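Local coordinates for PKS (Streptomyces albus, PDB 4OQJ), which probably catalyses chain-extending acyl condensation as the first ketosynthase domain of OzmQ, part of an "AT-less" type I polyketide synthase that makes oxazolomycin, at residues A[29-34]-A[107-112]; A[99-104]-A[149-154]; A[466-471]-A[670-675]. All coordinates share one frame; numbering follows the deposited sequence.

Interaction 1: residues A[29-34]-A[107-112]; sequences ACRFPG and QRQFLE
R31, the last residue of strand 23-31, faces Q109 and E112 on successive turns of helix 105-121, and the backbones come nearest at R31 and Q109, whose CA atoms are 8.4 Å apart. Such a gap suits a long side chain. R31 sets out from the strand toward the helix, its chain extended from CG to NE. There both terminal nitrogens converge on one oxygen: R31 NH1 is 2.8 Å from E112 OE1 and R31 NH2 2.9 Å from the same atom, a salt bridge made end-on. OE1 lies almost in the guanidinium plane and is met on its anti side, with the carboxylate plane turned 80° to the guanidinium. R31 NH1 also donates to Q109 OE1 at 2.9 Å, reaching it from above the carbonyl plane. The bend of Q109 at chi2 (-71°) brings its amide here, while E112, extended beyond CG, crosses the arginine chain at about a right angle and presents OE1 to both nitrogens. The strand belongs to the central mixed sheet of the thiolase fold, on which helix 105-121 packs; A29 touches C113 and A117. E112 OE2 is held by the backbone N of D89, and R31 NH2 forms a second salt bridge, to E116. Set between two carboxylates and an amide, the arginine probably stays protonated; E112 is buried, and the paired positive charge probably helps keep it ionised.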
ATOM      1  N   ALA A  29       0.578 -13.146  15.697  1.00 12.31           N
ATOM      2  CA  ALA A  29       0.668 -12.609  17.042  1.00 13.90           C
ATOM      3  C   ALA A  29      -0.383 -11.527  17.231  1.00 12.93           C
ATOM      4  O   ALA A  29      -0.846 -10.914  16.270  1.00 12.09           O
ATOM      5  CB  ALA A  29       2.055 -12.056  17.307  1.00 13.50           C
ATOM      6  N   CYS A  30      -0.753 -11.299  18.485  1.00 10.80           N
ATOM      7  CA  CYS A  30      -1.779 -10.328  18.787  1.00 12.83           C
ATOM      8  C   CYS A  30      -1.746  -9.922  20.243  1.00 12.92           C
ATOM      9  O   CYS A  30      -1.488 -10.734  21.148  1.00 14.21           O
ATOM     10  CB  CYS A  30      -3.165 -10.885  18.431  1.00 11.41           C
ATOM     11  SG  CYS A  30      -3.553 -12.465  19.258  1.00 17.63           S
ATOM     12  N   ARG A  31      -2.022  -8.648  20.453  1.00 12.20           N
ATOM     13  CA  ARG A  31      -2.316  -8.106  21.764  1.00 13.70           C
ATOM     14  C   ARG A  31      -3.620  -7.350  21.599  1.00 14.21           C
ATOM     15  O   ARG A  31      -3.663  -6.283  20.970  1.00 12.90           O
ATOM     16  CB  ARG A  31      -1.195  -7.202  22.253  1.00 14.20           C
ATOM     17  CG  ARG A  31       0.173  -7.900  22.209  1.00 17.84           C
ATOM     18  CD  ARG A  31       1.306  -6.917  22.162  1.00 22.76           C
ATOM     19  NE  ARG A  31       2.595  -7.572  22.418  1.00 22.23           N
ATOM     20  CZ  ARG A  31       3.674  -6.935  22.850  1.00 19.87           C
ATOM     21  NH1 ARG A  31       3.619  -5.622  23.057  1.00 21.16           N
ATOM     22  NH2 ARG A  31       4.805  -7.610  23.077  1.00 18.44           N
ATOM     23  N   PHE A  32      -4.684  -7.953  22.119  1.00 13.10           N
ATOM     24  CA  PHE A  32      -6.048  -7.443  22.006  1.00 12.26           C
ATOM     25  C   PHE A  32      -6.553  -7.217  23.431  1.00 13.42           C
ATOM     26  O   PHE A  32      -5.919  -7.679  24.388  1.00 16.15           O
ATOM     27  CB  PHE A  32      -6.936  -8.438  21.262  1.00 14.08           C
ATOM     28  CG  PHE A  32      -6.564  -8.655  19.811  1.00 12.09           C
ATOM     29  CD1 PHE A  32      -6.067  -7.625  19.026  1.00 11.12           C
ATOM     30  CD2 PHE A  32      -6.738  -9.891  19.226  1.00 12.96           C
ATOM     31  CE1 PHE A  32      -5.740  -7.842  17.694  1.00 13.83           C
ATOM     32  CE2 PHE A  32      -6.402 -10.107  17.902  1.00 12.68           C
ATOM     33  CZ  PHE A  32      -5.925  -9.075  17.133  1.00 10.74           C
ATOM     34  N   PRO A  33      -7.685  -6.518  23.597  1.00 13.97           N
ATOM     35  CA  PRO A  33      -8.210  -6.438  24.969  1.00 16.09           C
ATOM     36  C   PRO A  33      -8.418  -7.819  25.566  1.00 18.18           C
ATOM     37  O   PRO A  33      -8.993  -8.692  24.912  1.00 18.97           O
ATOM     38  CB  PRO A  33      -9.541  -5.709  24.798  1.00 14.56           C
ATOM     39  CG  PRO A  33      -9.356  -4.904  23.543  1.00 13.80           C
ATOM     40  CD  PRO A  33      -8.532  -5.787  22.642  1.00 12.64           C
ATOM     41  N   GLY A  34      -7.905  -8.024  26.774  1.00 21.09           N
ATOM     42  CA  GLY A  34      -8.078  -9.278  27.479  1.00 23.59           C
ATOM     43  C   GLY A  34      -7.190 -10.411  26.987  1.00 22.44           C
ATOM     44  O   GLY A  34      -7.307 -11.534  27.476  1.00 20.52           O
ATOM     45  N   GLN A 107       3.343   2.278  17.189  1.00  9.64           N
ATOM     46  CA  GLN A 107       4.501   1.774  16.438  1.00 12.61           C
ATOM     47  C   GLN A 107       5.361   0.889  17.322  1.00 10.72           C
ATOM     48  O   GLN A 107       5.906  -0.105  16.857  1.00  9.80           O
ATOM     49  CB  GLN A 107       5.336   2.936  15.869  1.00 11.93           C
ATOM     50  CG  GLN A 107       4.552   3.757  14.854  1.00  9.63           C
ATOM     51  CD  GLN A 107       5.397   4.616  13.938  1.00 11.78           C
ATOM     52  OE1 GLN A 107       6.565   4.319  13.662  1.00 13.36           O
ATOM     53  NE2 GLN A 107       4.790   5.682  13.427  1.00 13.74           N
ATOM     54  N   ARG A 108       5.470   1.237  18.605  1.00  9.77           N
ATOM     55  CA  ARG A 108       6.181   0.383  19.554  1.00 11.23           C
ATOM     56  C   ARG A 108       5.499  -0.960  19.707  1.00  9.96           C
ATOM     57  O   ARG A 108       6.146  -2.007  19.673  1.00  9.73           O
ATOM     58  CB  ARG A 108       6.279   1.049  20.924  1.00 11.22           C
ATOM     59  CG  ARG A 108       7.295   2.189  20.987  1.00 12.54           C
ATOM     60  CD  ARG A 108       7.333   2.749  22.368  1.00 14.88           C
ATOM     61  NE  ARG A 108       6.657   4.031  22.548  1.00 15.92           N
ATOM     62  CZ  ARG A 108       6.043   4.403  23.671  1.00 17.88           C
ATOM     63  NH1 ARG A 108       5.909   3.558  24.691  1.00 19.98           N
ATOM     64  NH2 ARG A 108       5.550   5.626  23.780  1.00 18.92           N
ATOM     65  N   GLN A 109       4.187  -0.931  19.884  1.00 10.79           N
ATOM     66  CA  GLN A 109       3.435  -2.168  20.037  1.00 12.25           C
ATOM     67  C   GLN A 109       3.474  -2.984  18.741  1.00 12.87           C
ATOM     68  O   GLN A 109       3.539  -4.217  18.787  1.00 13.91           O
ATOM     69  CB  GLN A 109       1.997  -1.861  20.449  1.00 13.08           C
ATOM     70  CG  GLN A 109       1.895  -1.341  21.870  1.00 17.10           C
ATOM     71  CD  GLN A 109       2.161  -2.410  22.903  1.00 19.77           C
ATOM     72  OE1 GLN A 109       1.634  -3.510  22.812  1.00 19.73           O
ATOM     73  NE2 GLN A 109       2.985  -2.091  23.891  1.00 20.47           N
ATOM     74  N   PHE A 110       3.453  -2.323  17.585  1.00 10.63           N
ATOM     75  CA  PHE A 110       3.501  -3.076  16.330  1.00  8.44           C
ATOM     76  C   PHE A 110       4.858  -3.759  16.192  1.00 10.54           C
ATOM     77  O   PHE A 110       4.946  -4.884  15.722  1.00 12.51           O
ATOM     78  CB  PHE A 110       3.261  -2.226  15.085  1.00  8.36           C
ATOM     79  CG  PHE A 110       3.261  -3.057  13.838  1.00 10.04           C
ATOM     80  CD1 PHE A 110       2.171  -3.876  13.546  1.00 12.61           C
ATOM     81  CD2 PHE A 110       4.376  -3.132  13.041  1.00 10.11           C
ATOM     82  CE1 PHE A 110       2.193  -4.704  12.440  1.00 15.23           C
ATOM     83  CE2 PHE A 110       4.409  -3.957  11.926  1.00 10.70           C
ATOM     84  CZ  PHE A 110       3.319  -4.734  11.620  1.00 10.93           C
ATOM     85  N   LEU A 111       5.915  -3.061  16.597  1.00 10.53           N
ATOM     86  CA  LEU A 111       7.265  -3.600  16.525  1.00  9.87           C
ATOM     87  C   LEU A 111       7.405  -4.843  17.402  1.00 11.11           C
ATOM     88  O   LEU A 111       7.928  -5.867  16.965  1.00  9.44           O
ATOM     89  CB  LEU A 111       8.295  -2.534  16.938  1.00  9.69           C
ATOM     90  CG  LEU A 111       9.765  -2.974  17.013  1.00 12.68           C
ATOM     91  CD1 LEU A 111      10.232  -3.723  15.731  1.00 12.70           C
ATOM     92  CD2 LEU A 111      10.661  -1.776  17.260  1.00 14.27           C
ATOM     93  N   GLU A 112       6.920  -4.784  18.635  1.00 10.01           N
ATOM     94  CA  GLU A 112       7.022  -5.969  19.495  1.00 10.82           C
ATOM     95  C   GLU A 112       6.134  -7.082  18.947  1.00 13.01           C
ATOM     96  O   GLU A 112       6.517  -8.251  18.969  1.00 11.62           O
ATOM     97  CB  GLU A 112       6.645  -5.644  20.936  1.00  9.67           C
ATOM     98  CG  GLU A 112       7.724  -4.908  21.694  1.00 12.77           C
ATOM     99  CD  GLU A 112       7.414  -4.769  23.176  1.00 16.05           C
ATOM    100  OE1 GLU A 112       6.331  -5.216  23.615  1.00 14.07           O
ATOM    101  OE2 GLU A 112       8.255  -4.220  23.914  1.00 15.72           O
TER

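Interaction 2: residues A[99-104]-A[149-154]; sequences EAELID and GERYRT
The contact of R151 with E101 and L102 is a salt bridge backed by an apolar touch, at the surface of the ketosynthase between the last turn of helix 97-102 and the short helix 149-153. Only side chains bridge it, the nearest CA atoms, those of L102 and R151, being 10.5 Å apart. R151 NH1 donates to E101 OE1 at 3.0 Å with an N-H...O angle of 156°, and R151 NH2 reaches the same oxygen over a longer 3.3 Å. Both nitrogens therefore hold one oxygen end-on, from opposite faces of a carboxylate that stands nearly perpendicular to the guanidinium. These bonds are those of one of two modelled R151 conformers, so how constantly the bridge is made is doubtful. E101 is extended, with CG anti to the backbone N (chi1 173°), which carries its acid out to the arginine. Within the N-terminal half of the thiolase fold, these helices lie outside the central sheet; the first leads through D104, the N-cap residue, into helix 105-121, and Y152 on the second packs against L140 of the second subunit. L102 suits its place because its methyl CD2 lies over one guanidinium face, 3.3 Å from R151 NH2, while the leucine also rests on R162 and T166 of helix 157-167. A water linked weakly to both E101 OE1 and R151 NH2 lies in the guanidinium plane. A706 touches both E101 and R151.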
ATOM      1  N   GLU A  99      14.250   8.440  22.835  1.00 20.01           N
ATOM      2  CA  GLU A  99      13.597   8.100  21.579  1.00 19.23           C
ATOM      3  C   GLU A  99      12.361   7.246  21.844  1.00 16.75           C
ATOM      4  O   GLU A  99      11.325   7.450  21.201  1.00 17.17           O
ATOM      5  CB  GLU A  99      14.540   7.379  20.615  1.00 24.96           C
ATOM      6  CG  GLU A  99      13.778   6.821  19.402  1.00 39.40           C
ATOM      7  CD  GLU A  99      14.647   6.578  18.189  1.00 59.89           C
ATOM      8  OE1 GLU A  99      14.653   7.446  17.292  1.00 73.75           O
ATOM      9  OE2 GLU A  99      15.302   5.514  18.123  1.00 62.29           O
ATOM     10  N   ALA A 100      12.452   6.304  22.788  1.00 15.00           N
ATOM     11  CA  ALA A 100      11.317   5.425  23.080  1.00 15.51           C
ATOM     12  C   ALA A 100      10.099   6.232  23.503  1.00 17.69           C
ATOM     13  O   ALA A 100       8.958   5.905  23.163  1.00 18.24           O
ATOM     14  CB  ALA A 100      11.673   4.429  24.167  1.00 15.29           C
ATOM     15  N   GLU A 101      10.357   7.268  24.281  1.00 17.85           N
ATOM     16  CA  GLU A 101       9.308   8.158  24.753  1.00 21.17           C
ATOM     17  C   GLU A 101       8.650   8.893  23.591  1.00 18.02           C
ATOM     18  O   GLU A 101       7.444   9.128  23.603  1.00 18.11           O
ATOM     19  CB  GLU A 101       9.889   9.157  25.750  1.00 27.31           C
ATOM     20  CG  GLU A 101       8.930  10.254  26.186  1.00 44.83           C
ATOM     21  CD  GLU A 101       9.531  11.154  27.254  1.00 52.52           C
ATOM     22  OE1 GLU A 101       9.668  12.373  27.004  1.00 48.49           O
ATOM     23  OE2 GLU A 101       9.870  10.634  28.340  1.00 57.80           O
ATOM     24  N   LEU A 102       9.444   9.266  22.593  1.00 16.16           N
ATOM     25  CA  LEU A 102       8.910   9.987  21.445  1.00 17.07           C
ATOM     26  C   LEU A 102       8.070   9.104  20.507  1.00 19.03           C
ATOM     27  O   LEU A 102       7.117   9.585  19.898  1.00 18.74           O
ATOM     28  CB  LEU A 102      10.045  10.624  20.652  1.00 19.46           C
ATOM     29  CG  LEU A 102      10.716  11.859  21.264  1.00 28.17           C
ATOM     30  CD1 LEU A 102      11.749  12.405  20.301  1.00 32.73           C
ATOM     31  CD2 LEU A 102       9.706  12.948  21.609  1.00 30.49           C
ATOM     32  N   ILE A 103       8.420   7.825  20.388  1.00 15.04           N
ATOM     33  CA  ILE A 103       7.751   6.954  19.425  1.00 16.22           C
ATOM     34  C   ILE A 103       6.308   6.673  19.838  1.00 15.49           C
ATOM     35  O   ILE A 103       6.027   6.298  20.981  1.00 13.82           O
ATOM     36  CB  ILE A 103       8.496   5.608  19.250  1.00 14.49           C
ATOM     37  CG1 ILE A 103       9.915   5.842  18.753  1.00 15.90           C
ATOM     38  CG2 ILE A 103       7.772   4.717  18.232  1.00 13.40           C
ATOM     39  CD1 ILE A 103      10.818   4.587  18.774  1.00 15.88           C
ATOM     40  N   ASP A 104       5.402   6.888  18.892  1.00 13.80           N
ATOM     41  CA  ASP A 104       4.002   6.532  19.039  1.00 13.26           C
ATOM     42  C   ASP A 104       3.889   5.110  19.612  1.00 11.33           C
ATOM     43  O   ASP A 104       4.472   4.180  19.075  1.00 13.22           O
ATOM     44  CB  ASP A 104       3.306   6.659  17.674  1.00 15.21           C
ATOM     45  CG  ASP A 104       1.817   6.265  17.689  1.00 17.01           C
ATOM     46  OD1 ASP A 104       1.243   5.992  18.759  1.00 15.24           O
ATOM     47  OD2 ASP A 104       1.211   6.245  16.588  1.00 16.00           O
ATOM     48  N   GLY A 149       1.713  17.265  21.528  1.00 35.43           N
ATOM     49  CA  GLY A 149       1.144  18.418  20.855  1.00 42.23           C
ATOM     50  C   GLY A 149       1.878  19.713  21.157  1.00 44.34           C
ATOM     51  O   GLY A 149       2.487  20.305  20.267  1.00 46.15           O
ATOM     52  N   GLU A 150       1.812  20.156  22.407  1.00 48.87           N
ATOM     53  CA  GLU A 150       2.427  21.420  22.803  1.00 51.68           C
ATOM     54  C   GLU A 150       3.925  21.369  22.537  1.00 56.36           C
ATOM     55  O   GLU A 150       4.522  22.342  22.076  1.00 60.92           O
ATOM     56  CB  GLU A 150       2.153  21.716  24.281  1.00 46.26           C
ATOM     57  N   ARG A 151       4.515  20.215  22.826  1.00 53.44           N
ATOM     58  CA  ARG A 151       5.933  19.979  22.602  0.50 49.69           C
ATOM     59  C   ARG A 151       6.314  20.299  21.160  1.00 46.81           C
ATOM     60  O   ARG A 151       7.314  20.962  20.903  1.00 43.76           O
ATOM     61  CB  ARG A 151       6.260  18.526  22.936  0.50 47.76           C
ATOM     62  CG  ARG A 151       7.701  18.234  23.287  0.50 49.61           C
ATOM     63  CD  ARG A 151       7.751  17.033  24.224  0.50 51.12           C
ATOM     64  NE  ARG A 151       8.950  16.223  24.055  0.50 51.40           N
ATOM     65  CZ  ARG A 151       9.191  15.100  24.726  0.50 48.97           C
ATOM     66  NH1 ARG A 151       8.315  14.654  25.618  0.50 36.30           N
ATOM     67  NH2 ARG A 151      10.312  14.425  24.508  0.50 51.52           N
ATOM     68  N   TYR A 152       5.499  19.816  20.220  1.00 42.30           N
ATOM     69  CA  TYR A 152       5.753  20.027  18.793  1.00 36.75           C
ATOM     70  C   TYR A 152       5.733  21.508  18.383  1.00 43.94           C
ATOM     71  O   TYR A 152       6.663  21.988  17.736  1.00 44.55           O
ATOM     72  CB  TYR A 152       4.733  19.264  17.936  1.00 28.84           C
ATOM     73  CG  TYR A 152       5.066  19.318  16.456  1.00 30.04           C
ATOM     74  CD1 TYR A 152       4.616  20.359  15.649  1.00 32.38           C
ATOM     75  CD2 TYR A 152       5.855  18.337  15.873  1.00 35.46           C
ATOM     76  CE1 TYR A 152       4.944  20.413  14.300  1.00 32.10           C
ATOM     77  CE2 TYR A 152       6.184  18.384  14.532  1.00 37.29           C
ATOM     78  CZ  TYR A 152       5.725  19.423  13.752  1.00 36.10           C
ATOM     79  OH  TYR A 152       6.061  19.462  12.421  1.00 41.21           O
ATOM     80  N   ARG A 153       4.676  22.228  18.742  1.00 48.89           N
ATOM     81  CA  ARG A 153       4.499  23.588  18.232  1.00 55.55           C
ATOM     82  C   ARG A 153       5.492  24.595  18.821  1.00 53.54           C
ATOM     83  O   ARG A 153       5.688  25.666  18.254  1.00 60.55           O
ATOM     84  CB  ARG A 153       3.068  24.068  18.481  1.00 64.12           C
ATOM     85  CG  ARG A 153       2.174  23.979  17.240  1.00 69.06           C
ATOM     86  CD  ARG A 153       0.702  23.893  17.602  1.00 75.11           C
ATOM     87  NE  ARG A 153       0.453  22.678  18.370  1.00 85.87           N
ATOM     88  CZ  ARG A 153      -0.045  22.633  19.604  1.00 95.11           C
ATOM     89  NH1 ARG A 153      -0.406  23.737  20.250  1.00 97.93           N
ATOM     90  NH2 ARG A 153      -0.199  21.456  20.189  1.00 97.75           N
ATOM     91  N   THR A 154       6.129  24.243  19.932  1.00 49.29           N
ATOM     92  CA  THR A 154       7.117  25.121  20.565  1.00 54.25           C
ATOM     93  C   THR A 154       8.544  24.584  20.441  1.00 55.75           C
ATOM     94  O   THR A 154       9.426  24.982  21.199  1.00 57.74           O
ATOM     95  CB  THR A 154       6.811  25.319  22.057  1.00 59.58           C
ATOM     96  OG1 THR A 154       7.173  24.133  22.777  1.00 63.12           O
ATOM     97  CG2 THR A 154       5.327  25.628  22.273  1.00 57.85           C
TER
HETATM   98  O   HOH W   1      11.890  12.142  24.656  1.00 31.08           O

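Interaction 3: residues A[466-471]-A[670-675]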
ATOM      1  N   LEU A 466      20.297 -30.510  21.805  1.00 27.31           N
ATOM      2  CA  LEU A 466      20.762 -29.332  22.501  1.00 26.17           C
ATOM      3  C   LEU A 466      19.721 -28.229  22.364  1.00 24.44           C
ATOM      4  O   LEU A 466      19.448 -27.783  21.259  1.00 23.38           O
ATOM      5  CB  LEU A 466      22.107 -28.859  21.924  1.00 25.74           C
ATOM      6  CG  LEU A 466      22.684 -27.593  22.557  1.00 25.01           C
ATOM      7  CD1 LEU A 466      23.021 -27.842  24.030  1.00 28.23           C
ATOM      8  CD2 LEU A 466      23.900 -27.125  21.798  1.00 24.38           C
ATOM      9  N   LEU A 467      19.160 -27.795  23.486  1.00 24.25           N
ATOM     10  CA  LEU A 467      18.233 -26.664  23.522  1.00 22.92           C
ATOM     11  C   LEU A 467      18.980 -25.389  23.891  1.00 21.60           C
ATOM     12  O   LEU A 467      19.690 -25.365  24.896  1.00 22.23           O
ATOM     13  CB  LEU A 467      17.119 -26.928  24.530  1.00 24.22           C
ATOM     14  CG  LEU A 467      16.357 -28.242  24.366  1.00 30.55           C
ATOM     15  CD1 LEU A 467      15.219 -28.301  25.378  1.00 34.25           C
ATOM     16  CD2 LEU A 467      15.824 -28.391  22.945  1.00 30.05           C
ATOM     17  N   VAL A 468      18.837 -24.340  23.084  1.00 20.06           N
ATOM     18  CA  VAL A 468      19.527 -23.084  23.367  1.00 19.74           C
ATOM     19  C   VAL A 468      18.517 -21.943  23.557  1.00 23.06           C
ATOM     20  O   VAL A 468      17.491 -21.872  22.878  1.00 23.27           O
ATOM     21  CB  VAL A 468      20.556 -22.746  22.263  1.00 19.05           C
ATOM     22  CG1 VAL A 468      21.647 -23.821  22.219  1.00 22.51           C
ATOM     23  CG2 VAL A 468      19.883 -22.585  20.907  1.00 17.93           C
ATOM     24  N   LEU A 469      18.788 -21.103  24.550  1.00 21.69           N
ATOM     25  CA  LEU A 469      17.953 -19.948  24.865  1.00 20.46           C
ATOM     26  C   LEU A 469      18.857 -18.744  25.003  1.00 19.06           C
ATOM     27  O   LEU A 469      19.980 -18.864  25.502  1.00 19.42           O
ATOM     28  CB  LEU A 469      17.172 -20.156  26.168  1.00 23.34           C
ATOM     29  CG  LEU A 469      15.904 -21.012  26.170  1.00 36.11           C
ATOM     30  CD1 LEU A 469      16.220 -22.468  25.933  1.00 41.77           C
ATOM     31  CD2 LEU A 469      15.198 -20.854  27.506  1.00 40.69           C
ATOM     32  N   SER A 470      18.386 -17.583  24.559  1.00 17.19           N
ATOM     33  CA  SER A 470      19.136 -16.350  24.790  1.00 18.22           C
ATOM     34  C   SER A 470      18.190 -15.166  24.922  1.00 17.08           C
ATOM     35  O   SER A 470      17.108 -15.138  24.330  1.00 16.94           O
ATOM     36  CB  SER A 470      20.172 -16.109  23.677  1.00 21.91           C
ATOM     37  OG  SER A 470      19.585 -15.845  22.413  1.00 19.59           O
ATOM     38  N   ALA A 471      18.606 -14.209  25.740  1.00 18.20           N
ATOM     39  CA  ALA A 471      17.825 -13.017  26.006  1.00 20.61           C
ATOM     40  C   ALA A 471      18.772 -11.845  26.218  1.00 20.16           C
ATOM     41  O   ALA A 471      19.985 -12.027  26.325  1.00 19.29           O
ATOM     42  CB  ALA A 471      16.930 -13.222  27.213  1.00 21.52           C
ATOM     43  N   ARG A 670      28.449 -25.622  25.797  1.00 22.20           N
ATOM     44  CA  ARG A 670      29.361 -24.893  26.675  1.00 22.50           C
ATOM     45  C   ARG A 670      30.033 -23.762  25.903  1.00 22.44           C
ATOM     46  O   ARG A 670      30.114 -22.635  26.389  1.00 27.68           O
ATOM     47  CB  ARG A 670      30.416 -25.834  27.281  1.00 30.45           C
ATOM     48  CG  ARG A 670      30.727 -25.585  28.753  1.00 47.61           C
ATOM     49  CD  ARG A 670      31.467 -24.274  28.956  1.00 55.82           C
ATOM     50  N   LEU A 671      30.504 -24.051  24.693  1.00 20.31           N
ATOM     51  CA  LEU A 671      31.166 -23.034  23.882  1.00 18.31           C
ATOM     52  C   LEU A 671      30.181 -21.924  23.494  1.00 21.15           C
ATOM     53  O   LEU A 671      30.480 -20.730  23.611  1.00 19.76           O
ATOM     54  CB  LEU A 671      31.775 -23.665  22.630  1.00 18.62           C
ATOM     55  CG  LEU A 671      32.911 -24.672  22.867  1.00 24.59           C
ATOM     56  CD1 LEU A 671      33.283 -25.381  21.579  1.00 23.29           C
ATOM     57  CD2 LEU A 671      34.125 -23.993  23.466  1.00 28.70           C
ATOM     58  N   TRP A 672      29.002 -22.323  23.027  1.00 20.18           N
ATOM     59  CA  TRP A 672      28.047 -21.365  22.491  1.00 19.69           C
ATOM     60  C   TRP A 672      27.569 -20.439  23.604  1.00 18.11           C
ATOM     61  O   TRP A 672      27.510 -19.238  23.395  1.00 18.73           O
ATOM     62  CB  TRP A 672      26.862 -22.073  21.823  1.00 18.63           C
ATOM     63  CG  TRP A 672      25.804 -21.102  21.333  1.00 16.04           C
ATOM     64  CD1 TRP A 672      25.797 -20.413  20.151  1.00 18.17           C
ATOM     65  CD2 TRP A 672      24.613 -20.718  22.026  1.00 16.71           C
ATOM     66  NE1 TRP A 672      24.672 -19.630  20.068  1.00 17.27           N
ATOM     67  CE2 TRP A 672      23.927 -19.799  21.213  1.00 16.40           C
ATOM     68  CE3 TRP A 672      24.054 -21.065  23.262  1.00 18.77           C
ATOM     69  CZ2 TRP A 672      22.720 -19.212  21.592  1.00 17.49           C
ATOM     70  CZ3 TRP A 672      22.849 -20.477  23.638  1.00 20.10           C
ATOM     71  CH2 TRP A 672      22.199 -19.567  22.800  1.00 19.44           C
ATOM     72  N   THR A 673      27.252 -20.976  24.783  1.00 18.76           N
ATOM     73  CA  THR A 673      26.765 -20.116  25.873  1.00 21.49           C
ATOM     74  C   THR A 673      27.844 -19.113  26.263  1.00 23.43           C
ATOM     75  O   THR A 673      27.547 -17.999  26.694  1.00 24.92           O
ATOM     76  CB  THR A 673      26.331 -20.899  27.136  1.00 24.72           C
ATOM     77  OG1 THR A 673      27.421 -21.688  27.632  1.00 26.52           O
ATOM     78  CG2 THR A 673      25.110 -21.783  26.855  1.00 22.30           C
ATOM     79  N   ALA A 674      29.098 -19.501  26.083  1.00 25.17           N
ATOM     80  CA  ALA A 674      30.225 -18.656  26.461  1.00 31.72           C
ATOM     81  C   ALA A 674      30.603 -17.674  25.352  1.00 32.75           C
ATOM     82  O   ALA A 674      31.579 -16.929  25.478  1.00 33.56           O
ATOM     83  CB  ALA A 674      31.425 -19.528  26.828  1.00 33.51           C
ATOM     84  N   GLY A 675      29.843 -17.687  24.260  1.00 28.42           N
ATOM     85  CA  GLY A 675      30.003 -16.696  23.203  1.00 26.26           C
ATOM     86  C   GLY A 675      30.651 -17.178  21.915  1.00 23.16           C
ATOM     87  O   GLY A 675      30.887 -16.392  21.003  1.00 21.19           O
TER
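W672 lays its six-membered ring against V468, whose CB sits over one face, 3.9 Å from the ring centroid and 27° off the normal, a CH-pi contact. The closest pair is V468 CB with W672 CZ3, at 3.5 Å, and the methyl V468 CG1 spreads over the same face toward the rim. Along the ring's edge, the backbone oxygen L469 O lies in plane, 3.6 Å from W672 CH2, while S470 CB touches that same corner at 4.1 Å. Valine suits this site: beta branching puts CB and CG1 close to the backbone, so both can rest on the indole face. The indole gets there because CG stands anti to the backbone N of W672 (chi1 176°), throwing the ring toward the strand. Further out, R513 makes a cation-pi contact with the indole and hydrogen-bonds through NH1 to W672 O, and W680 meets the ring edge-to-face; S470 OG is hydrogen-bonded to L510 N. G675, just beyond helix 660-673, closes its C-terminal end in a Schellman motif, its positive phi suiting glycine. The helix end thus packs on edge strand 465-471 of a three-stranded antiparallel sheet, whose other side, through L469 and A471, rests on helix 474-490.

Interactions 1 and 2 are neighbours, their centres about 21 Å apart, and their segments alternate along the chain: 29-34, 99-104, 107-112, 149-154. They are joined directly, since helix 97-102 leads into helix 105-121 and R108 of interaction 1 probably hydrogen-bonds through NE to I103 O of interaction 2, at 2.8 Å. Interaction 1 joins the central mixed sheet to helix 105-121, interaction 2 two helices at the surface. Interaction 3 comes later in the chain, its centre about 29 Å from interaction 1 and about 40 Å from interaction 2, and joins a separate three-stranded sheet to helix 660-673. Two contacts thus tie the ketosynthase core together; the third belongs to a region away from it.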